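Local coordinates for axin interactor, dorsalization-associated protein (Danio rerio, PDB 2QZQ), which binds axin and disrupts axin homodimerization, inhibiting axin-mediated JNK activation and ventralizing the embryo, and is represented here by the C-terminal C2-type domain, at residues L16-E21 and L146-H151; L4-S9 and D70-R75; A84-E89 and A106-D111; G12-T17 and R75-L80. One frame throughout, in Å; residues are numbered along the deposited sequence.

Contact 1: residues L16-E21 and L146-H151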
loop_
_atom_site.group_PDB
_atom_site.type_symbol
_atom_site.label_atom_id
_atom_site.label_comp_id
_atom_site.label_asym_id
_atom_site.label_seq_id
_atom_site.Cartn_x
_atom_site.Cartn_y
_atom_site.Cartn_z
ATOM N N LEU A 16 -12.101 -6.701 2.489
ATOM C CA LEU A 16 -11.417 -6.189 1.323
ATOM C C LEU A 16 -10.080 -6.888 1.148
ATOM O O LEU A 16 -9.325 -7.040 2.111
ATOM C CB LEU A 16 -11.235 -4.665 1.447
ATOM C CG LEU A 16 -10.382 -3.925 0.394
ATOM C CD1 LEU A 16 -11.031 -3.926 -0.978
ATOM C CD2 LEU A 16 -10.073 -2.516 0.857
ATOM N N THR A 17 -9.856 -7.362 -0.076
ATOM C CA THR A 17 -8.554 -7.803 -0.551
ATOM C C THR A 17 -8.000 -6.782 -1.528
ATOM O O THR A 17 -8.679 -6.384 -2.484
ATOM C CB THR A 17 -8.619 -9.165 -1.248
ATOM O OG1 THR A 17 -9.293 -10.090 -0.378
ATOM C CG2 THR A 17 -7.166 -9.706 -1.561
ATOM N N LEU A 18 -6.771 -6.343 -1.273
ATOM C CA LEU A 18 -6.074 -5.497 -2.242
ATOM C C LEU A 18 -4.940 -6.277 -2.859
ATOM O O LEU A 18 -4.012 -6.706 -2.139
ATOM C CB LEU A 18 -5.545 -4.230 -1.574
ATOM C CG LEU A 18 -6.603 -3.312 -0.971
ATOM C CD1 LEU A 18 -5.971 -2.233 -0.093
ATOM C CD2 LEU A 18 -7.493 -2.731 -2.058
ATOM N N THR A 19 -5.023 -6.497 -4.171
ATOM C CA THR A 19 -3.946 -7.135 -4.902
ATOM C C THR A 19 -2.975 -6.042 -5.290
ATOM O O THR A 19 -3.338 -5.107 -5.982
ATOM C CB THR A 19 -4.468 -7.806 -6.199
ATOM O OG1 THR A 19 -5.514 -8.729 -5.860
ATOM C CG2 THR A 19 -3.342 -8.546 -6.951
ATOM N N ILE A 20 -1.735 -6.160 -4.848
ATOM C CA ILE A 20 -0.722 -5.208 -5.270
ATOM C C ILE A 20 -0.123 -5.826 -6.504
ATOM O O ILE A 20 0.567 -6.864 -6.437
ATOM C CB ILE A 20 0.368 -4.984 -4.187
ATOM C CG1 ILE A 20 -0.241 -4.455 -2.877
ATOM C CG2 ILE A 20 1.493 -4.096 -4.730
ATOM C CD1 ILE A 20 0.754 -4.446 -1.699
ATOM N N GLU A 21 -0.414 -5.205 -7.644
ATOM C CA GLU A 21 0.021 -5.741 -8.921
ATOM C C GLU A 21 1.453 -5.333 -9.170
ATOM O O GLU A 21 2.324 -6.172 -9.293
ATOM C CB GLU A 21 -0.905 -5.284 -10.051
ATOM C CG GLU A 21 -2.351 -5.749 -9.783
ATOM C CD GLU A 21 -3.365 -5.320 -10.842
ATOM O OE1 GLU A 21 -3.115 -4.346 -11.574
ATOM O OE2 GLU A 21 -4.432 -5.972 -10.920
ATOM N N LEU A 146 -3.252 -1.359 -8.240
ATOM C CA LEU A 146 -3.948 -2.309 -7.373
ATOM C C LEU A 146 -5.201 -2.879 -8.039
ATOM O O LEU A 146 -5.743 -2.286 -8.992
ATOM C CB LEU A 146 -4.390 -1.659 -6.047
ATOM C CG LEU A 146 -3.398 -0.821 -5.232
ATOM C CD1 LEU A 146 -4.112 -0.115 -4.079
ATOM C CD2 LEU A 146 -2.270 -1.712 -4.748
ATOM N N ASN A 147 -5.638 -4.027 -7.531
ATOM C CA ASN A 147 -6.992 -4.550 -7.827
ATOM C C ASN A 147 -7.712 -4.760 -6.515
ATOM O O ASN A 147 -7.161 -5.383 -5.596
ATOM C CB ASN A 147 -6.945 -5.849 -8.652
ATOM C CG ASN A 147 -8.322 -6.259 -9.183
ATOM O OD1 ASN A 147 -9.024 -5.453 -9.749
ATOM N ND2 ASN A 147 -8.702 -7.513 -8.974
ATOM N N GLN A 148 -8.930 -4.210 -6.407
ATOM C CA GLN A 148 -9.746 -4.352 -5.197
ATOM C C GLN A 148 -10.823 -5.420 -5.403
ATOM O O GLN A 148 -11.489 -5.448 -6.443
ATOM C CB GLN A 148 -10.442 -3.035 -4.803
ATOM C CG GLN A 148 -9.593 -1.785 -4.945
ATOM C CD GLN A 148 -10.175 -0.614 -4.191
ATOM O OE1 GLN A 148 -10.640 -0.759 -3.056
ATOM N NE2 GLN A 148 -10.155 0.566 -4.815
ATOM N N THR A 149 -10.956 -6.302 -4.420
ATOM C CA THR A 149 -12.016 -7.305 -4.405
ATOM C C THR A 149 -12.727 -7.190 -3.080
ATOM O O THR A 149 -12.104 -7.255 -2.004
ATOM C CB THR A 149 -11.498 -8.754 -4.538
ATOM O OG1 THR A 149 -10.586 -8.845 -5.633
ATOM C CG2 THR A 149 -12.675 -9.726 -4.765
ATOM N N LEU A 150 -14.049 -7.052 -3.167
ATOM C CA LEU A 150 -14.884 -6.945 -1.993
ATOM C C LEU A 150 -15.619 -8.270 -1.787
ATOM O O LEU A 150 -16.263 -8.791 -2.706
ATOM C CB LEU A 150 -15.819 -5.734 -2.108
ATOM C CG LEU A 150 -15.188 -4.349 -1.846
ATOM C CD1 LEU A 150 -14.280 -3.884 -2.975
ATOM C CD2 LEU A 150 -16.270 -3.309 -1.578
ATOM N N HIS A 151 -15.445 -8.837 -0.601
ATOM C CA HIS A 151 -15.966 -10.157 -0.277
ATOM C C HIS A 151 -17.218 -10.056 0.574
ATOM O O HIS A 151 -17.183 -9.561 1.713
ATOM C CB HIS A 151 -14.911 -11.023 0.425
ATOM C CG HIS A 151 -13.686 -11.256 -0.398
ATOM N ND1 HIS A 151 -13.705 -11.944 -1.593
ATOM C CD2 HIS A 151 -12.397 -10.885 -0.198
ATOM C CE1 HIS A 151 -12.481 -11.989 -2.091
ATOM N NE2 HIS A 151 -11.670 -11.348 -1.265
HETATM O O HOH W 1 -8.044 -8.209 -5.085
HETATM O O HOH W 2 -4.675 -1.896 -11.708
#
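Q148 runs alongside L18 on one face of an antiparallel strand pair, both side chains pointing the same way. Q148 CB lies 4.0 Å from both L16 CD1 and L18 CD2. One atom further, Q148 CG closes to 3.7 Å from L18 CD2. CD rests on the same methyl. With CG anti to the carbonyl carbon (chi1 -41°) and the chain extended beyond it, the amide is laid along the two leucine methyls. At the tip, Q148 OE1 is in van der Waals contact with L16 CD1 and L18 CD2, 3.8 Å from each. Its polar partners lie in a loop: NE2 bonds to E112 O, and OE1 weakly to K114 N. Further along this face, I20 CG1 meets L146 CD2 at 3.9 Å.

T17, T19, N147 and T149 make the other face polar. The H151 ring reaches across to T17: H151 NE2 donates to T17 OG1 over 2.8 Å, and the hydroxyl sits at the ring edge, in its plane. T17 OG1 is also bonded to E72. A leucine in place of H151 would probably leave the T17 hydroxyl with E72 but without its ring donor. One water joins T19 OG1, N147 O and T149 OG1, while T19 OG1 also bonds to D70.

Four backbone bonds link T17 with T149 and T19 with N147. Backbone bonds of L16 with I73 and L18 with V71 tie strand 15-24 to strand 64-72, and its leucine face packs on I86 and F88 of strand 85-94.

Contact 2: residues L4-S9 and D70-R75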
loop_
_atom_site.group_PDB
_atom_site.type_symbol
_atom_site.label_atom_id
_atom_site.label_comp_id
_atom_site.label_asym_id
_atom_site.label_seq_id
_atom_site.Cartn_x
_atom_site.Cartn_y
_atom_site.Cartn_z
ATOM N N LEU A 4 -1.181 -11.185 6.637
ATOM C CA LEU A 4 -2.027 -11.957 7.528
ATOM C C LEU A 4 -3.150 -12.615 6.732
ATOM O O LEU A 4 -3.520 -12.132 5.666
ATOM C CB LEU A 4 -2.567 -11.045 8.615
ATOM C CG LEU A 4 -1.599 -10.560 9.689
ATOM C CD1 LEU A 4 -2.194 -9.375 10.403
ATOM C CD2 LEU A 4 -1.272 -11.677 10.683
ATOM N N PRO A 5 -3.697 -13.732 7.248
ATOM C CA PRO A 5 -4.775 -14.396 6.518
ATOM C C PRO A 5 -6.019 -13.501 6.526
ATOM O O PRO A 5 -6.161 -12.658 7.418
ATOM C CB PRO A 5 -5.055 -15.674 7.335
ATOM C CG PRO A 5 -4.032 -15.723 8.441
ATOM C CD PRO A 5 -3.380 -14.370 8.542
ATOM N N ARG A 6 -6.884 -13.688 5.536
ATOM C CA ARG A 6 -8.227 -13.094 5.522
ATOM C C ARG A 6 -8.960 -13.372 6.852
ATOM O O ARG A 6 -8.911 -14.494 7.384
ATOM C CB ARG A 6 -9.020 -13.640 4.328
ATOM C CG ARG A 6 -10.350 -12.913 4.034
ATOM C CD ARG A 6 -10.961 -13.370 2.714
ATOM N NE ARG A 6 -10.010 -13.226 1.615
ATOM C CZ ARG A 6 -10.134 -13.775 0.411
ATOM N NH1 ARG A 6 -11.188 -14.531 0.122
ATOM N NH2 ARG A 6 -9.199 -13.563 -0.515
ATOM N N LEU A 7 -9.576 -12.335 7.415
ATOM C CA LEU A 7 -10.411 -12.483 8.609
ATOM C C LEU A 7 -11.585 -13.420 8.327
ATOM O O LEU A 7 -12.018 -13.550 7.169
ATOM C CB LEU A 7 -10.956 -11.126 9.081
ATOM C CG LEU A 7 -9.989 -10.112 9.681
ATOM C CD1 LEU A 7 -10.713 -8.830 9.948
ATOM C CD2 LEU A 7 -9.337 -10.627 10.976
ATOM N N PRO A 8 -12.113 -14.079 9.380
ATOM C CA PRO A 8 -13.314 -14.883 9.120
ATOM C C PRO A 8 -14.437 -13.955 8.649
ATOM O O PRO A 8 -14.541 -12.823 9.135
ATOM C CB PRO A 8 -13.674 -15.460 10.500
ATOM C CG PRO A 8 -12.941 -14.624 11.503
ATOM C CD PRO A 8 -11.708 -14.089 10.802
ATOM N N SER A 9 -15.253 -14.421 7.716
ATOM C CA SER A 9 -16.393 -13.633 7.265
ATOM C C SER A 9 -17.453 -13.494 8.368
ATOM O O SER A 9 -17.619 -14.383 9.205
ATOM C CB SER A 9 -16.977 -14.208 5.977
ATOM O OG SER A 9 -17.502 -15.499 6.195
ATOM N N ASP A 70 -1.692 -10.587 -2.803
ATOM C CA ASP A 70 -2.918 -10.133 -2.136
ATOM C C ASP A 70 -2.640 -9.713 -0.706
ATOM O O ASP A 70 -1.951 -10.414 0.041
ATOM C CB ASP A 70 -3.993 -11.228 -2.114
ATOM C CG ASP A 70 -4.543 -11.552 -3.480
ATOM O OD1 ASP A 70 -4.290 -10.807 -4.470
ATOM O OD2 ASP A 70 -5.258 -12.585 -3.555
ATOM N N VAL A 71 -3.163 -8.559 -0.325
ATOM C CA VAL A 71 -3.107 -8.118 1.052
ATOM C C VAL A 71 -4.538 -8.086 1.607
ATOM O O VAL A 71 -5.414 -7.442 1.032
ATOM C CB VAL A 71 -2.408 -6.728 1.193
ATOM C CG1 VAL A 71 -2.380 -6.269 2.637
ATOM C CG2 VAL A 71 -0.975 -6.800 0.617
ATOM N N GLU A 72 -4.741 -8.761 2.739
ATOM C CA GLU A 72 -6.043 -8.839 3.397
ATOM C C GLU A 72 -6.184 -7.756 4.443
ATOM O O GLU A 72 -5.444 -7.723 5.435
ATOM C CB GLU A 72 -6.266 -10.246 4.016
ATOM C CG GLU A 72 -5.985 -11.414 3.032
ATOM C CD GLU A 72 -6.997 -11.536 1.885
ATOM O OE1 GLU A 72 -8.092 -10.916 1.933
ATOM O OE2 GLU A 72 -6.700 -12.270 0.925
ATOM N N ILE A 73 -7.138 -6.854 4.221
ATOM C CA ILE A 73 -7.375 -5.750 5.157
ATOM C C ILE A 73 -8.050 -6.285 6.424
ATOM O O ILE A 73 -9.111 -6.918 6.356
ATOM C CB ILE A 73 -8.179 -4.610 4.469
ATOM C CG1 ILE A 73 -7.343 -4.026 3.329
ATOM C CG2 ILE A 73 -8.540 -3.488 5.457
ATOM C CD1 ILE A 73 -5.975 -3.499 3.782
ATOM N N GLN A 74 -7.417 -6.024 7.566
ATOM C CA GLN A 74 -7.713 -6.698 8.824
ATOM C C GLN A 74 -8.832 -6.047 9.627
ATOM O O GLN A 74 -8.759 -5.921 10.845
ATOM C CB GLN A 74 -6.434 -6.810 9.658
ATOM C CG GLN A 74 -5.384 -7.687 8.987
ATOM C CD GLN A 74 -5.817 -9.141 8.912
ATOM O OE1 GLN A 74 -6.100 -9.759 9.945
ATOM N NE2 GLN A 74 -5.860 -9.695 7.712
ATOM N N ARG A 75 -9.876 -5.627 8.927
ATOM C CA ARG A 75 -11.115 -5.236 9.590
ATOM C C ARG A 75 -12.238 -5.232 8.570
ATOM O O ARG A 75 -12.064 -4.771 7.438
ATOM C CB ARG A 75 -11.006 -3.868 10.284
ATOM C CG ARG A 75 -12.043 -3.687 11.396
ATOM C CD ARG A 75 -12.141 -2.232 11.909
ATOM N NE ARG A 75 -11.052 -1.908 12.832
ATOM C CZ ARG A 75 -11.014 -0.839 13.625
ATOM N NH1 ARG A 75 -12.012 0.035 13.634
ATOM N NH2 ARG A 75 -9.966 -0.643 14.419
HETATM O O HOH W 3 -2.724 -10.106 4.051
HETATM O O HOH W 4 -5.979 -12.507 10.146
HETATM O O HOH W 5 -9.341 -9.860 6.047
#
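L7 lays its CD1 methyl on the peptide joining Q74 to R75: L7 CD1 is 3.4 Å from Q74 C and almost as close to R75 N. The other methyl, CD2, touches Q74 OE1. Q74 is bent at chi2 (-67°), which folds its amide back toward the 4-9 loop. There Q74 NE2 donates to P5 O at 3.0 Å, from above the carbonyl plane. The same nitrogen also bonds to E72 O, at 3.0 Å from Q74 NE2, so both acceptors hold the amide in place. A water bridges P5 O and Q74 OE1. L4 crosses Q74 at about a right angle, its CD1 resting on the aliphatic part.

The charged grip lies at R6. R6 NE bonds to E72 OE1 at 3.0 Å and R6 NH2 to E72 OE2 at 3.2 Å, a side-on salt bridge with one nitrogen to each oxygen. The two groups are not coplanar: their planes stand 56° apart, and NE meets OE1 from above the carboxylate. E72 OE1 also bonds to the T17 hydroxyl. A glutamine in place of E72 would probably take the charge out of the salt bridge and leave R6 with at most one acceptor oxygen there.

Two more waters tie L4 O to E72 N and L7 N to I73 O. The result is an N-terminal segment of irregular backbone, fastened by side chains and water to strand 64-72 and the loop that follows it in the C2-type beta sandwich.

Contact 3: residues A84-E89 and A106-D111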
loop_
_atom_site.group_PDB
_atom_site.type_symbol
_atom_site.label_atom_id
_atom_site.label_comp_id
_atom_site.label_asym_id
_atom_site.label_seq_id
_atom_site.Cartn_x
_atom_site.Cartn_y
_atom_site.Cartn_z
ATOM N N ALA A 84 -10.778 6.954 8.010
ATOM C CA ALA A 84 -9.651 6.024 7.861
ATOM C C ALA A 84 -9.058 6.077 6.454
ATOM O O ALA A 84 -9.721 6.478 5.480
ATOM C CB ALA A 84 -10.062 4.619 8.211
ATOM N N ALA A 85 -7.783 5.715 6.353
ATOM C CA ALA A 85 -7.145 5.566 5.051
ATOM C C ALA A 85 -6.211 4.362 5.095
ATOM O O ALA A 85 -5.651 4.027 6.147
ATOM C CB ALA A 85 -6.365 6.804 4.694
ATOM N N ILE A 86 -6.067 3.715 3.952
ATOM C CA ILE A 86 -5.119 2.621 3.783
ATOM C C ILE A 86 -3.845 3.202 3.125
ATOM O O ILE A 86 -3.915 3.813 2.044
ATOM C CB ILE A 86 -5.711 1.498 2.894
ATOM C CG1 ILE A 86 -7.128 1.094 3.375
ATOM C CG2 ILE A 86 -4.805 0.240 2.884
ATOM C CD1 ILE A 86 -7.786 0.072 2.466
ATOM N N PHE A 87 -2.702 2.974 3.768
ATOM C CA PHE A 87 -1.397 3.434 3.278
ATOM C C PHE A 87 -0.584 2.297 2.696
ATOM O O PHE A 87 -0.680 1.169 3.158
ATOM C CB PHE A 87 -0.608 4.032 4.443
ATOM C CG PHE A 87 -0.990 5.433 4.749
ATOM C CD1 PHE A 87 -0.253 6.483 4.226
ATOM C CD2 PHE A 87 -2.097 5.708 5.546
ATOM C CE1 PHE A 87 -0.641 7.841 4.499
ATOM C CE2 PHE A 87 -2.483 7.028 5.815
ATOM C CZ PHE A 87 -1.747 8.088 5.286
ATOM N N PHE A 88 0.211 2.612 1.670
ATOM C CA PHE A 88 1.103 1.685 1.017
ATOM C C PHE A 88 2.422 2.428 0.986
ATOM O O PHE A 88 2.504 3.477 0.348
ATOM C CB PHE A 88 0.649 1.395 -0.424
ATOM C CG PHE A 88 -0.785 0.975 -0.509
ATOM C CD1 PHE A 88 -1.133 -0.362 -0.496
ATOM C CD2 PHE A 88 -1.795 1.940 -0.520
ATOM C CE1 PHE A 88 -2.493 -0.750 -0.530
ATOM C CE2 PHE A 88 -3.125 1.561 -0.563
ATOM C CZ PHE A 88 -3.472 0.221 -0.544
ATOM N N GLU A 89 3.389 1.932 1.750
ATOM C CA GLU A 89 4.727 2.554 1.830
ATOM C C GLU A 89 5.704 1.632 1.140
ATOM O O GLU A 89 5.822 0.487 1.533
ATOM C CB GLU A 89 5.161 2.721 3.274
ATOM C CG GLU A 89 4.333 3.727 4.065
ATOM C CD GLU A 89 4.787 3.796 5.500
ATOM O OE1 GLU A 89 4.427 2.882 6.275
ATOM O OE2 GLU A 89 5.516 4.746 5.831
ATOM N N ALA A 106 1.646 5.799 -0.920
ATOM C CA ALA A 106 0.362 6.047 -1.571
ATOM C C ALA A 106 -0.650 5.805 -0.483
ATOM O O ALA A 106 -0.395 5.057 0.463
ATOM C CB ALA A 106 0.139 5.055 -2.727
ATOM N N PHE A 107 -1.827 6.404 -0.618
ATOM C CA PHE A 107 -2.877 6.071 0.306
ATOM C C PHE A 107 -4.198 6.098 -0.416
ATOM O O PHE A 107 -4.307 6.655 -1.514
ATOM C CB PHE A 107 -2.889 7.043 1.493
ATOM C CG PHE A 107 -3.158 8.473 1.104
ATOM C CD1 PHE A 107 -2.144 9.284 0.627
ATOM C CD2 PHE A 107 -4.451 9.000 1.204
ATOM C CE1 PHE A 107 -2.386 10.629 0.299
ATOM C CE2 PHE A 107 -4.709 10.305 0.846
ATOM C CZ PHE A 107 -3.699 11.130 0.408
HETATM N N MSE A 108 -5.196 5.484 0.206
HETATM C CA MSE A 108 -6.560 5.594 -0.285
HETATM C C MSE A 108 -7.538 5.801 0.852
HETATM O O MSE A 108 -7.470 5.104 1.866
HETATM C CB MSE A 108 -6.958 4.419 -1.186
HETATM C CG MSE A 108 -6.701 3.022 -0.664
HETATM SE SE MSE A 108 -7.324 1.705 -2.057
HETATM C CE MSE A 108 -8.934 1.546 -1.516
ATOM N N GLU A 109 -8.424 6.784 0.669
ATOM C CA GLU A 109 -9.510 7.069 1.603
ATOM C C GLU A 109 -10.633 6.031 1.488
ATOM O O GLU A 109 -10.712 5.289 0.512
ATOM C CB GLU A 109 -10.068 8.491 1.394
ATOM C CG GLU A 109 -9.060 9.679 1.534
ATOM C CD GLU A 109 -8.545 9.945 2.970
ATOM O OE1 GLU A 109 -9.079 9.397 3.957
ATOM O OE2 GLU A 109 -7.577 10.730 3.125
HETATM N N MSE A 110 -11.511 5.993 2.483
HETATM C CA MSE A 110 -12.611 5.013 2.514
HETATM C C MSE A 110 -13.529 5.066 1.287
HETATM O O MSE A 110 -13.968 4.028 0.781
HETATM C CB MSE A 110 -13.458 5.220 3.772
HETATM C CG MSE A 110 -12.757 4.896 5.068
HETATM SE SE MSE A 110 -11.992 3.067 5.179
HETATM C CE MSE A 110 -12.981 2.019 4.068
ATOM N N ASP A 111 -13.805 6.282 0.813
ATOM C CA ASP A 111 -14.715 6.484 -0.323
ATOM C C ASP A 111 -14.098 6.064 -1.668
ATOM O O ASP A 111 -14.768 6.085 -2.714
ATOM C CB ASP A 111 -15.282 7.929 -0.329
ATOM C CG ASP A 111 -14.234 9.007 -0.652
ATOM O OD1 ASP A 111 -13.014 8.734 -0.763
ATOM O OD2 ASP A 111 -14.650 10.174 -0.813
HETATM O O HOH W 6 -11.340 8.269 4.464
#
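M108 and F88 meet on the inward face of a beta hairpin, strands 85-94 and 99-109, in the C2-type sandwich. M108, modelled as selenomethionine, has CG wedged between its backbone N and carbonyl carbon (chi1 50°). This places M108 CG at the edge of the F88 ring, in its plane, 3.9 Å from F88 CE2. I86 CB also lies 4.0 Å from M108 CG. The F88 ring edge runs beside the backbone of A106 and F107 as well.

A106 is the third residue with much surface buried here. A106 CB stays 4.3 Å from F88 CD2. Its backbone binds F88 twice: F88 N donates to A106 O, and A106 N to F88 O. I86 and M108 form the next hydrogen-bonded pair, again with two bonds. This face continues into the core, where F88 touches V38, L18, L144 and L146, and M108 touches Q148.

Where the hairpin strand gives way to a 3-10 turn, M110 SE packs on A84 CB. The opposite face of the sheet carries A85, F87, F107 and E109. E109 forms a salt bridge with R131, and the F87 ring meets F129 edge-to-face. The F87 and F107 rings are nearly parallel but slid apart, with centroids separated by 5.6 Å. One face of the F87 ring is covered by a CH-pi contact: F107 CB stands 3.9 Å from the F87 centroid and 13° off the ring normal.

Contact 4: residues G12-T17 and R75-L80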
loop_
_atom_site.group_PDB
_atom_site.type_symbol
_atom_site.label_atom_id
_atom_site.label_comp_id
_atom_site.label_asym_id
_atom_site.label_seq_id
_atom_site.Cartn_x
_atom_site.Cartn_y
_atom_site.Cartn_z
ATOM N N GLY A 12 -23.411 -10.108 6.764
ATOM C CA GLY A 12 -23.797 -8.716 6.494
ATOM C C GLY A 12 -22.653 -7.712 6.458
ATOM O O GLY A 12 -22.881 -6.499 6.338
HETATM N N MSE A 13 -21.425 -8.217 6.560
HETATM C CA MSE A 13 -20.225 -7.367 6.586
HETATM C C MSE A 13 -19.319 -7.693 5.397
HETATM O O MSE A 13 -19.473 -8.724 4.734
HETATM C CB MSE A 13 -19.444 -7.530 7.903
HETATM C CG MSE A 13 -20.242 -7.408 9.171
HETATM SE SE MSE A 13 -20.817 -5.617 9.615
HETATM C CE MSE A 13 -22.115 -6.034 11.135
ATOM N N THR A 14 -18.361 -6.812 5.137
ATOM C CA THR A 14 -17.579 -6.887 3.897
ATOM C C THR A 14 -16.082 -6.882 4.211
ATOM O O THR A 14 -15.635 -6.120 5.053
ATOM C CB THR A 14 -17.890 -5.691 2.968
ATOM O OG1 THR A 14 -19.320 -5.512 2.861
ATOM C CG2 THR A 14 -17.284 -5.928 1.592
ATOM N N LEU A 15 -15.341 -7.745 3.528
ATOM C CA LEU A 15 -13.879 -7.810 3.671
ATOM C C LEU A 15 -13.207 -7.433 2.366
ATOM O O LEU A 15 -13.669 -7.796 1.271
ATOM C CB LEU A 15 -13.418 -9.205 4.121
ATOM C CG LEU A 15 -13.732 -9.625 5.557
ATOM C CD1 LEU A 15 -13.468 -11.140 5.702
ATOM C CD2 LEU A 15 -12.965 -8.805 6.625
ATOM N N LEU A 16 -12.101 -6.701 2.489
ATOM C CA LEU A 16 -11.417 -6.189 1.323
ATOM C C LEU A 16 -10.080 -6.888 1.148
ATOM O O LEU A 16 -9.325 -7.040 2.111
ATOM C CB LEU A 16 -11.235 -4.665 1.447
ATOM C CG LEU A 16 -10.382 -3.925 0.394
ATOM C CD1 LEU A 16 -11.031 -3.926 -0.978
ATOM C CD2 LEU A 16 -10.073 -2.516 0.857
ATOM N N THR A 17 -9.856 -7.362 -0.076
ATOM C CA THR A 17 -8.554 -7.803 -0.551
ATOM C C THR A 17 -8.000 -6.782 -1.528
ATOM O O THR A 17 -8.679 -6.384 -2.484
ATOM C CB THR A 17 -8.619 -9.165 -1.248
ATOM O OG1 THR A 17 -9.293 -10.090 -0.378
ATOM C CG2 THR A 17 -7.166 -9.706 -1.561
ATOM N N ARG A 75 -9.876 -5.627 8.927
ATOM C CA ARG A 75 -11.115 -5.236 9.590
ATOM C C ARG A 75 -12.238 -5.232 8.570
ATOM O O ARG A 75 -12.064 -4.771 7.438
ATOM C CB ARG A 75 -11.006 -3.868 10.284
ATOM C CG ARG A 75 -12.043 -3.687 11.396
ATOM C CD ARG A 75 -12.141 -2.232 11.909
ATOM N NE ARG A 75 -11.052 -1.908 12.832
ATOM C CZ ARG A 75 -11.014 -0.839 13.625
ATOM N NH1 ARG A 75 -12.012 0.035 13.634
ATOM N NH2 ARG A 75 -9.966 -0.643 14.419
ATOM N N HIS A 76 -13.393 -5.744 8.977
ATOM C CA HIS A 76 -14.607 -5.611 8.153
ATOM C C HIS A 76 -14.868 -4.140 7.851
ATOM O O HIS A 76 -14.805 -3.287 8.735
ATOM C CB HIS A 76 -15.810 -6.310 8.828
ATOM C CG HIS A 76 -15.611 -7.785 8.997
ATOM N ND1 HIS A 76 -14.963 -8.326 10.088
ATOM C CD2 HIS A 76 -15.929 -8.827 8.195
ATOM C CE1 HIS A 76 -14.907 -9.641 9.957
ATOM N NE2 HIS A 76 -15.483 -9.970 8.813
ATOM N N LEU A 77 -15.116 -3.837 6.583
ATOM C CA LEU A 77 -15.203 -2.439 6.114
ATOM C C LEU A 77 -16.182 -1.568 6.895
ATOM O O LEU A 77 -15.870 -0.429 7.203
ATOM C CB LEU A 77 -15.511 -2.373 4.611
ATOM C CG LEU A 77 -14.488 -2.957 3.643
ATOM C CD1 LEU A 77 -14.940 -2.774 2.201
ATOM C CD2 LEU A 77 -13.084 -2.357 3.894
ATOM N N GLU A 78 -17.351 -2.120 7.243
ATOM C CA GLU A 78 -18.401 -1.368 7.949
ATOM C C GLU A 78 -17.997 -0.938 9.361
ATOM O O GLU A 78 -18.638 -0.062 9.970
ATOM C CB GLU A 78 -19.718 -2.176 7.964
ATOM C CG GLU A 78 -20.306 -2.447 6.569
ATOM C CD GLU A 78 -19.718 -3.670 5.894
ATOM O OE1 GLU A 78 -18.820 -4.290 6.490
ATOM O OE2 GLU A 78 -20.150 -4.035 4.779
ATOM N N LYS A 79 -16.905 -1.519 9.865
ATOM C CA LYS A 79 -16.392 -1.214 11.207
ATOM C C LYS A 79 -15.253 -0.197 11.230
ATOM O O LYS A 79 -14.812 0.252 12.316
ATOM C CB LYS A 79 -15.959 -2.497 11.909
ATOM C CG LYS A 79 -17.099 -3.442 12.206
ATOM C CD LYS A 79 -16.567 -4.752 12.740
ATOM C CE LYS A 79 -17.635 -5.828 12.779
ATOM N NZ LYS A 79 -16.982 -7.149 12.929
ATOM N N LEU A 80 -14.774 0.169 10.040
ATOM C CA LEU A 80 -13.783 1.231 9.897
ATOM C C LEU A 80 -14.428 2.612 10.050
ATOM O O LEU A 80 -15.542 2.847 9.532
ATOM C CB LEU A 80 -13.017 1.089 8.560
ATOM C CG LEU A 80 -11.995 -0.065 8.501
ATOM C CD1 LEU A 80 -11.584 -0.382 7.079
ATOM C CD2 LEU A 80 -10.741 0.202 9.373
HETATM O O HOH W 7 -22.876 -4.582 4.322
HETATM O O HOH W 8 -11.274 -5.907 5.048
#
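E78 clasps T14 with both carboxylate oxygens. T14 N donates to E78 OE1 at 2.9 Å, and T14 OG1 to E78 OE2 at 2.6 Å, each on a syn lone pair. Two torsions make this possible. The T14 hydroxyl is anti to its carbonyl carbon (chi1 -47°), beside the N-H, so both donors reach one carboxylate. E78 bends at chi2 (85°) and turns its head back on T14. A water links E78 OE2 to G12 O.

E78 belongs to a short 3-10 turn, residues 77-79, in the connection between strands 64-72 and 85-94 of the C2-type sandwich. L77 N at its start bonds to T14 O over 2.8 Å, just before strand 15-24 begins. L15 CD2 covers one face of the H76 ring in a CH-pi contact, 3.5 Å from the ring centroid and offset toward the rim. H76 NE2 bonds weakly to P8 O. L77 sends its two methyls apart: L77 CD1 lies 4.0 Å from T14 CG2, and L77 CD2 3.8 Å from L16 CB.

In the fold
Contact 3 is the buried one, close to the chain's centre, and contact 1 is partly buried. Both pair antiparallel strands through backbone bonds, and they face each other: L16, L18 and L146 pack on I86 and F88. Contacts 2 and 4 lie further out and depend more on side chains. Contact 2, at the surface, fastens a loop with a salt bridge and a glutamine amide. Contact 4 holds a 3-10 turn with a carboxylate clasp, one backbone bond and leucine-histidine packing. Strand 15-24 serves both contact 1 and contact 4, which share L16 and T17; R75 joins contacts 2 and 4. Contacts 1 and 2 meet at the T17 hydroxyl.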